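Local coordinates for protein dihydroorotase (Saccharomyces cerevisiae S288C, PDB 6L0A) that catalyses the zinc-dependent, reversible interconversion of N-carbamoyl-L-aspartate and (S)-dihydroorotate, the third step of de novo pyrimidine biosynthesis, at residues 214-219 / 347-352; 284-289 / 332-337. All coordinates share one frame; numbering follows the deposited sequence.

Interaction 1: 214-219 / 347-352; sequences LFLTID and IPFKAG
Phe215 meets two consecutive residues, Phe349 and Lys350, the middle pair of a type II beta turn running from Pro348 to Ala351. The contact joins the loop after barrel strand 205-209 of this amidohydrolase fold to the connection leading into strand 354-362. The rings form an offset edge-to-face pair, planes at 65° and centroids 5.5 Å apart. Phe349 turns its edge toward the face of Phe215, its CE2 lying 3.5 Å from Phe215 CD1. On the far corner of the Phe349 edge, CE1 stands 3.9 Å from CD2 of Leu216, whose branched end suits a ring margin. Phe349 reaches between the two residues because its CG is anti to its own backbone N (chi1 -178°). Lys350 lends its methylenes: CG lies over the Phe349 face, and CD makes a CH-pi contact with Phe215. A serine in place of Phe215 would probably leave the lysine methylenes without their aromatic platform and the Phe349 edge without its mate. Further out, Phe215 packs on Gln289 and Val290 of helix 283-293. Bends at chi3 and chi4 let NZ reach its salt-bridge partner Asp353 while CD sits 3.9 Å from the Phe215 centroid, only 9° off the ring normal.

Interaction 2: 284-289 / 332-337; sequences IPYIAQ and QVIPQV
Pro285 and Tyr286 lie in succession on helix 283-293, facing Gln332 of strand 332-333 and Ile334 of the loop that follows it. The backbones stay well apart: CA of Pro285 is 9.5 Å from CA of Gln332, and CA of Tyr286 is 10.1 Å from CA of Ile334, so side chains must span the interval. Proline, which has no backbone N-H to give, fits the first turn of the helix, while its carbonyl O still accepts from Gln289 N at 3.1 Å. Ile334 starts out toward the helix, and Gln332 comes near only with its amide end, while the intervening Val333 is exposed.

Ile334 makes the closer of the two approaches. Its CD1 methyl comes within 3.6 Å of Tyr286 CE1, oblique to the ring, and lies 4.2 Å from the phenol OH. With CG1 anti to its carbonyl carbon (chi1 -59°) and chi2 extended at 158°, the long branch carries CD1 to the tyrosine. The neighbouring pair is looser, Gln332 NE2 resting 4.0 Å from Pro285 CG.

These contacts join a helix that follows barrel strand 253-255 to the edge of the antiparallel sheet, in which strand 332-333 pairs with strand 354-362. That sheet also includes strand 4-8, so chain regions near both termini build it beside the barrel of the metallo-dependent hydrolase fold. Leu355 of strand 354-362 touches both Pro285 and Ile334, giving the two sides a shared apolar neighbour.

Tyr286 OH and Gln332 NE2 find their polar partners beyond the two segments. Gln332 suits this place because its extended chain carries the amide to the proline ring, where NE2 touches Pro285 and also donates to Trp357 O. Tyr286 combines a broad apolar ring with a hydroxyl whose partner is Phe349, and the rings of these two residues meet edge to face.

Interaction 2 is nested along the chain within the loop closed by interaction 1, and their centres are 11 Å apart. Helix 283-293 serves both, carrying Pro285 and Tyr286 in interaction 2 and packing on Phe215 through Gln289 and Val290. Residues 284-289 with 332-337 form the buried contact, small and mainly apolar, untouched by the other subunit. Interaction 1 is partly buried and more aromatic, with a lysine running to a charged end; its 214-219 segment also reaches the second subunit, where Asp219 bonds to Ser142 and Val153. Two probable hydrogen bonds tie them together, one from a side-chain hydroxyl to the main chain (Tyr286 OH to Phe349 O, 2.6 Å) and one between main chains (Gly352 N to Ile334 O, 2.8 Å).

Interaction 1: 214-219 / 347-352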
ATOM      1  N   LEU C 214      15.725   1.972   3.665  1.00 11.17           N
ATOM      2  CA  LEU C 214      16.532   1.090   4.501  1.00 13.41           C
ATOM      3  C   LEU C 214      15.765   0.600   5.720  1.00 16.19           C
ATOM      4  O   LEU C 214      16.247  -0.302   6.417  1.00 18.55           O
ATOM      5  CB  LEU C 214      17.809   1.805   4.948  1.00 15.07           C
ATOM      6  CG  LEU C 214      18.682   2.352   3.812  1.00 18.68           C
ATOM      7  CD1 LEU C 214      19.993   2.915   4.358  1.00 16.58           C
ATOM      8  CD2 LEU C 214      18.947   1.274   2.760  1.00 17.77           C
ATOM      9  N   PHE C 215      14.590   1.170   5.980  1.00 14.38           N
ATOM     10  CA  PHE C 215      13.724   0.805   7.096  1.00 16.98           C
ATOM     11  C   PHE C 215      12.410   0.187   6.660  1.00 19.24           C
ATOM     12  O   PHE C 215      11.949  -0.786   7.267  1.00 17.67           O
ATOM     13  CB  PHE C 215      13.386   2.043   7.939  1.00 14.56           C
ATOM     14  CG  PHE C 215      14.542   2.595   8.727  1.00 17.07           C
ATOM     15  CD1 PHE C 215      15.336   3.614   8.204  1.00 18.17           C
ATOM     16  CD2 PHE C 215      14.812   2.127  10.006  1.00 24.84           C
ATOM     17  CE1 PHE C 215      16.379   4.150   8.938  1.00 18.90           C
ATOM     18  CE2 PHE C 215      15.863   2.654  10.741  1.00 25.29           C
ATOM     19  CZ  PHE C 215      16.650   3.662  10.204  1.00 21.48           C
ATOM     20  N   LEU C 216      11.772   0.763   5.645  1.00 15.12           N
ATOM     21  CA  LEU C 216      10.370   0.489   5.361  1.00 15.24           C
ATOM     22  C   LEU C 216      10.188  -0.735   4.488  1.00 15.29           C
ATOM     23  O   LEU C 216      11.039  -1.085   3.664  1.00 13.22           O
ATOM     24  CB  LEU C 216       9.707   1.676   4.653  1.00 11.97           C
ATOM     25  CG  LEU C 216       9.559   3.010   5.376  1.00 15.94           C
ATOM     26  CD1 LEU C 216       8.953   4.036   4.425  1.00 15.09           C
ATOM     27  CD2 LEU C 216       8.709   2.872   6.628  1.00 19.55           C
ATOM     28  N   THR C 217       9.023  -1.352   4.641  1.00 14.30           N
ATOM     29  CA  THR C 217       8.540  -2.382   3.744  1.00 12.07           C
ATOM     30  C   THR C 217       7.079  -2.061   3.457  1.00 13.19           C
ATOM     31  O   THR C 217       6.511  -1.152   4.056  1.00 13.31           O
ATOM     32  CB  THR C 217       8.712  -3.760   4.382  1.00 17.70           C
ATOM     33  OG1 THR C 217       8.748  -4.758   3.362  1.00 33.97           O
ATOM     34  CG2 THR C 217       7.587  -4.023   5.316  1.00 12.65           C
ATOM     35  N   ILE C 218       6.452  -2.817   2.546  1.00 11.99           N
ATOM     36  CA  ILE C 218       5.054  -2.549   2.195  1.00 13.17           C
ATOM     37  C   ILE C 218       4.150  -2.550   3.428  1.00 13.05           C
ATOM     38  O   ILE C 218       3.173  -1.795   3.492  1.00 13.66           O
ATOM     39  CB  ILE C 218       4.571  -3.563   1.136  1.00 13.22           C
ATOM     40  CG1 ILE C 218       3.136  -3.255   0.702  1.00 16.74           C
ATOM     41  CG2 ILE C 218       4.728  -5.014   1.638  1.00 12.84           C
ATOM     42  CD1 ILE C 218       2.692  -4.035  -0.516  1.00 17.81           C
ATOM     43  N   ASP C 219       4.458  -3.384   4.428  1.00 15.84           N
ATOM     44  CA  ASP C 219       3.629  -3.419   5.632  1.00 15.25           C
ATOM     45  C   ASP C 219       3.573  -2.071   6.324  1.00 15.91           C
ATOM     46  O   ASP C 219       2.592  -1.766   7.009  1.00 17.33           O
ATOM     47  CB  ASP C 219       4.156  -4.458   6.621  1.00 18.11           C
ATOM     48  CG  ASP C 219       3.739  -5.849   6.267  1.00 24.42           C
ATOM     49  OD1 ASP C 219       3.562  -6.124   5.071  1.00 18.74           O
ATOM     50  OD2 ASP C 219       3.615  -6.677   7.187  1.00 34.80           O
ATOM     51  N   ILE C 347       4.937  15.703   9.136  1.00 20.36           N
ATOM     52  CA  ILE C 347       5.211  14.513   9.933  1.00 22.26           C
ATOM     53  C   ILE C 347       6.556  13.951   9.477  1.00 25.57           C
ATOM     54  O   ILE C 347       6.661  13.490   8.326  1.00 23.83           O
ATOM     55  CB  ILE C 347       4.094  13.470   9.797  1.00 22.85           C
ATOM     56  CG1 ILE C 347       2.721  14.146   9.891  1.00 25.47           C
ATOM     57  CG2 ILE C 347       4.250  12.412  10.862  1.00 24.95           C
ATOM     58  CD1 ILE C 347       2.436  14.754  11.273  1.00 28.05           C
ATOM     59  N   PRO C 348       7.588  13.971  10.317  1.00 22.44           N
ATOM     60  CA  PRO C 348       8.885  13.429   9.912  1.00 18.78           C
ATOM     61  C   PRO C 348       8.894  11.908   9.917  1.00 23.78           C
ATOM     62  O   PRO C 348       8.099  11.245  10.594  1.00 20.63           O
ATOM     63  CB  PRO C 348       9.838  13.982  10.977  1.00 22.23           C
ATOM     64  CG  PRO C 348       8.955  14.049  12.225  1.00 23.43           C
ATOM     65  CD  PRO C 348       7.604  14.468  11.712  1.00 23.62           C
ATOM     66  N   PHE C 349       9.825  11.363   9.138  1.00 16.45           N
ATOM     67  CA  PHE C 349      10.060   9.929   9.124  1.00 17.58           C
ATOM     68  C   PHE C 349      10.361   9.420  10.530  1.00 21.76           C
ATOM     69  O   PHE C 349      11.156  10.020  11.264  1.00 19.29           O
ATOM     70  CB  PHE C 349      11.224   9.619   8.182  1.00 17.99           C
ATOM     71  CG  PHE C 349      11.540   8.170   8.053  1.00 18.33           C
ATOM     72  CD1 PHE C 349      10.558   7.264   7.689  1.00 16.53           C
ATOM     73  CD2 PHE C 349      12.828   7.712   8.286  1.00 14.87           C
ATOM     74  CE1 PHE C 349      10.854   5.933   7.571  1.00 18.94           C
ATOM     75  CE2 PHE C 349      13.136   6.385   8.158  1.00 20.35           C
ATOM     76  CZ  PHE C 349      12.148   5.488   7.804  1.00 19.37           C
ATOM     77  N   LYS C 350       9.713   8.316  10.906  1.00 17.94           N
ATOM     78  CA  LYS C 350       9.962   7.626  12.176  1.00 21.86           C
ATOM     79  C   LYS C 350       9.652   8.517  13.373  1.00 23.52           C
ATOM     80  O   LYS C 350      10.295   8.407  14.422  1.00 24.50           O
ATOM     81  CB  LYS C 350      11.399   7.105  12.262  1.00 17.30           C
ATOM     82  CG  LYS C 350      11.626   5.801  11.509  1.00 23.22           C
ATOM     83  CD  LYS C 350      13.089   5.416  11.472  1.00 21.55           C
ATOM     84  CE  LYS C 350      13.668   5.260  12.874  1.00 26.67           C
ATOM     85  NZ  LYS C 350      13.210   4.002  13.534  1.00 24.11           N
ATOM     86  N   ALA C 351       8.658   9.386  13.214  1.00 19.97           N
ATOM     87  CA  ALA C 351       8.249  10.303  14.267  1.00 24.62           C
ATOM     88  C   ALA C 351       8.034   9.567  15.586  1.00 31.54           C
ATOM     89  O   ALA C 351       7.381   8.519  15.631  1.00 22.28           O
ATOM     90  CB  ALA C 351       6.971  11.029  13.851  1.00 22.25           C
ATOM     91  N   GLY C 352       8.631  10.106  16.655  1.00 27.93           N
ATOM     92  CA  GLY C 352       8.521   9.529  17.976  1.00 26.90           C
ATOM     93  C   GLY C 352       9.555   8.481  18.314  1.00 31.87           C
ATOM     94  O   GLY C 352       9.647   8.088  19.485  1.00 31.55           O
TER

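Interaction 2: 284-289 / 332-337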
ATOM      1  N   ILE C 284      21.251  12.335   8.393  1.00 16.49           N
ATOM      2  CA  ILE C 284      22.425  11.518   8.681  1.00 16.00           C
ATOM      3  C   ILE C 284      22.190  10.621   9.897  1.00 15.98           C
ATOM      4  O   ILE C 284      22.561   9.438   9.850  1.00 18.06           O
ATOM      5  CB  ILE C 284      23.680  12.392   8.854  1.00 18.30           C
ATOM      6  CG1 ILE C 284      23.941  13.176   7.565  1.00 17.23           C
ATOM      7  CG2 ILE C 284      24.879  11.509   9.168  1.00 20.55           C
ATOM      8  CD1 ILE C 284      24.276  12.283   6.376  1.00 20.46           C
ATOM      9  N   PRO C 285      21.597  11.111  10.996  1.00 16.99           N
ATOM     10  CA  PRO C 285      21.237  10.188  12.095  1.00 20.00           C
ATOM     11  C   PRO C 285      20.416   8.970  11.672  1.00 20.45           C
ATOM     12  O   PRO C 285      20.648   7.883  12.219  1.00 21.07           O
ATOM     13  CB  PRO C 285      20.459  11.090  13.059  1.00 21.73           C
ATOM     14  CG  PRO C 285      21.034  12.453  12.839  1.00 25.53           C
ATOM     15  CD  PRO C 285      21.340  12.520  11.364  1.00 19.17           C
ATOM     16  N   TYR C 286      19.476   9.102  10.719  1.00 19.12           N
ATOM     17  CA  TYR C 286      18.752   7.923  10.230  1.00 16.58           C
ATOM     18  C   TYR C 286      19.715   6.902   9.646  1.00 15.61           C
ATOM     19  O   TYR C 286      19.630   5.700   9.932  1.00 17.27           O
ATOM     20  CB  TYR C 286      17.725   8.301   9.149  1.00 17.42           C
ATOM     21  CG  TYR C 286      16.536   9.131   9.563  1.00 14.69           C
ATOM     22  CD1 TYR C 286      15.698   8.730  10.602  1.00 18.99           C
ATOM     23  CD2 TYR C 286      16.224  10.297   8.882  1.00 17.08           C
ATOM     24  CE1 TYR C 286      14.606   9.491  10.960  1.00 17.41           C
ATOM     25  CE2 TYR C 286      15.131  11.066   9.224  1.00 17.60           C
ATOM     26  CZ  TYR C 286      14.323  10.655  10.272  1.00 14.95           C
ATOM     27  OH  TYR C 286      13.250  11.423  10.607  1.00 15.94           O
ATOM     28  N   ILE C 287      20.612   7.359   8.772  1.00 15.88           N
ATOM     29  CA  ILE C 287      21.533   6.446   8.111  1.00 16.78           C
ATOM     30  C   ILE C 287      22.476   5.810   9.128  1.00 16.58           C
ATOM     31  O   ILE C 287      22.812   4.623   9.036  1.00 16.96           O
ATOM     32  CB  ILE C 287      22.300   7.194   7.008  1.00 15.48           C
ATOM     33  CG1 ILE C 287      21.314   7.763   5.977  1.00 15.22           C
ATOM     34  CG2 ILE C 287      23.293   6.270   6.350  1.00 17.08           C
ATOM     35  CD1 ILE C 287      20.536   6.685   5.239  1.00 16.28           C
ATOM     36  N   ALA C 288      22.923   6.598  10.105  1.00 19.27           N
ATOM     37  CA  ALA C 288      23.811   6.079  11.136  1.00 22.85           C
ATOM     38  C   ALA C 288      23.142   4.953  11.910  1.00 19.20           C
ATOM     39  O   ALA C 288      23.795   3.975  12.292  1.00 24.50           O
ATOM     40  CB  ALA C 288      24.228   7.208  12.074  1.00 21.06           C
ATOM     41  N   GLN C 289      21.831   5.059  12.125  1.00 22.92           N
ATOM     42  CA  GLN C 289      21.102   3.980  12.783  1.00 20.80           C
ATOM     43  C   GLN C 289      21.293   2.665  12.043  1.00 26.43           C
ATOM     44  O   GLN C 289      21.550   1.619  12.656  1.00 24.51           O
ATOM     45  CB  GLN C 289      19.618   4.339  12.880  1.00 23.91           C
ATOM     46  CG  GLN C 289      18.846   3.527  13.916  1.00 24.74           C
ATOM     47  CD  GLN C 289      19.426   3.689  15.303  1.00 33.68           C
ATOM     48  OE1 GLN C 289      19.692   4.809  15.751  1.00 30.11           O
ATOM     49  NE2 GLN C 289      19.629   2.569  15.996  1.00 40.66           N
ATOM     50  N   GLN C 332      18.611  10.497  20.869  1.00 33.31           N
ATOM     51  CA  GLN C 332      17.620  11.557  20.739  1.00 32.05           C
ATOM     52  C   GLN C 332      16.303  10.969  20.251  1.00 30.43           C
ATOM     53  O   GLN C 332      16.250   9.844  19.746  1.00 33.74           O
ATOM     54  CB  GLN C 332      18.084  12.657  19.780  1.00 31.34           C
ATOM     55  CG  GLN C 332      18.333  12.158  18.364  1.00 32.30           C
ATOM     56  CD  GLN C 332      18.722  13.272  17.412  1.00 31.58           C
ATOM     57  OE1 GLN C 332      18.103  14.338  17.397  1.00 29.24           O
ATOM     58  NE2 GLN C 332      19.763  13.031  16.616  1.00 31.62           N
ATOM     59  N   VAL C 333      15.241  11.755  20.397  1.00 24.69           N
ATOM     60  CA  VAL C 333      13.881  11.317  20.107  1.00 33.43           C
ATOM     61  C   VAL C 333      13.340  12.191  18.988  1.00 29.13           C
ATOM     62  O   VAL C 333      13.284  13.420  19.124  1.00 32.29           O
ATOM     63  CB  VAL C 333      12.977  11.387  21.349  1.00 33.56           C
ATOM     64  CG1 VAL C 333      11.506  11.296  20.951  1.00 32.60           C
ATOM     65  CG2 VAL C 333      13.340  10.276  22.333  1.00 33.07           C
ATOM     66  N   ILE C 334      12.956  11.560  17.885  1.00 31.68           N
ATOM     67  CA  ILE C 334      12.374  12.302  16.760  1.00 29.69           C
ATOM     68  C   ILE C 334      11.044  12.903  17.196  1.00 25.52           C
ATOM     69  O   ILE C 334      10.209  12.188  17.776  1.00 27.73           O
ATOM     70  CB  ILE C 334      12.186  11.376  15.553  1.00 27.12           C
ATOM     71  CG1 ILE C 334      13.527  10.774  15.128  1.00 29.59           C
ATOM     72  CG2 ILE C 334      11.536  12.123  14.399  1.00 27.54           C
ATOM     73  CD1 ILE C 334      13.393   9.498  14.322  1.00 26.96           C
ATOM     74  N   PRO C 335      10.796  14.183  16.942  1.00 24.73           N
ATOM     75  CA  PRO C 335       9.518  14.788  17.332  1.00 27.43           C
ATOM     76  C   PRO C 335       8.354  14.192  16.557  1.00 32.67           C
ATOM     77  O   PRO C 335       8.522  13.490  15.556  1.00 24.67           O
ATOM     78  CB  PRO C 335       9.700  16.271  16.989  1.00 28.85           C
ATOM     79  CG  PRO C 335      10.804  16.300  15.982  1.00 28.13           C
ATOM     80  CD  PRO C 335      11.717  15.168  16.352  1.00 28.18           C
ATOM     81  N   GLN C 336       7.141  14.520  17.023  1.00 29.71           N
ATOM     82  CA  GLN C 336       5.927  14.065  16.355  1.00 28.88           C
ATOM     83  C   GLN C 336       5.625  14.885  15.112  1.00 31.70           C
ATOM     84  O   GLN C 336       5.065  14.354  14.145  1.00 30.10           O
ATOM     85  CB  GLN C 336       4.729  14.136  17.311  1.00 35.27           C
ATOM     86  CG  GLN C 336       4.821  13.191  18.499  1.00 32.68           C
ATOM     87  CD  GLN C 336       4.781  11.734  18.089  1.00 36.14           C
ATOM     88  OE1 GLN C 336       4.237  11.386  17.039  1.00 38.41           O
ATOM     89  NE2 GLN C 336       5.343  10.867  18.927  1.00 36.82           N
ATOM     90  N   VAL C 337       5.970  16.174  15.125  1.00 31.49           N
ATOM     91  CA  VAL C 337       5.665  17.097  14.040  1.00 28.76           C
ATOM     92  C   VAL C 337       6.871  18.006  13.828  1.00 32.66           C
ATOM     93  O   VAL C 337       7.630  18.286  14.761  1.00 32.55           O
ATOM     94  CB  VAL C 337       4.390  17.917  14.350  1.00 31.35           C
ATOM     95  CG1 VAL C 337       4.013  18.813  13.193  1.00 31.94           C
ATOM     96  CG2 VAL C 337       3.223  16.998  14.695  1.00 38.49           C
TER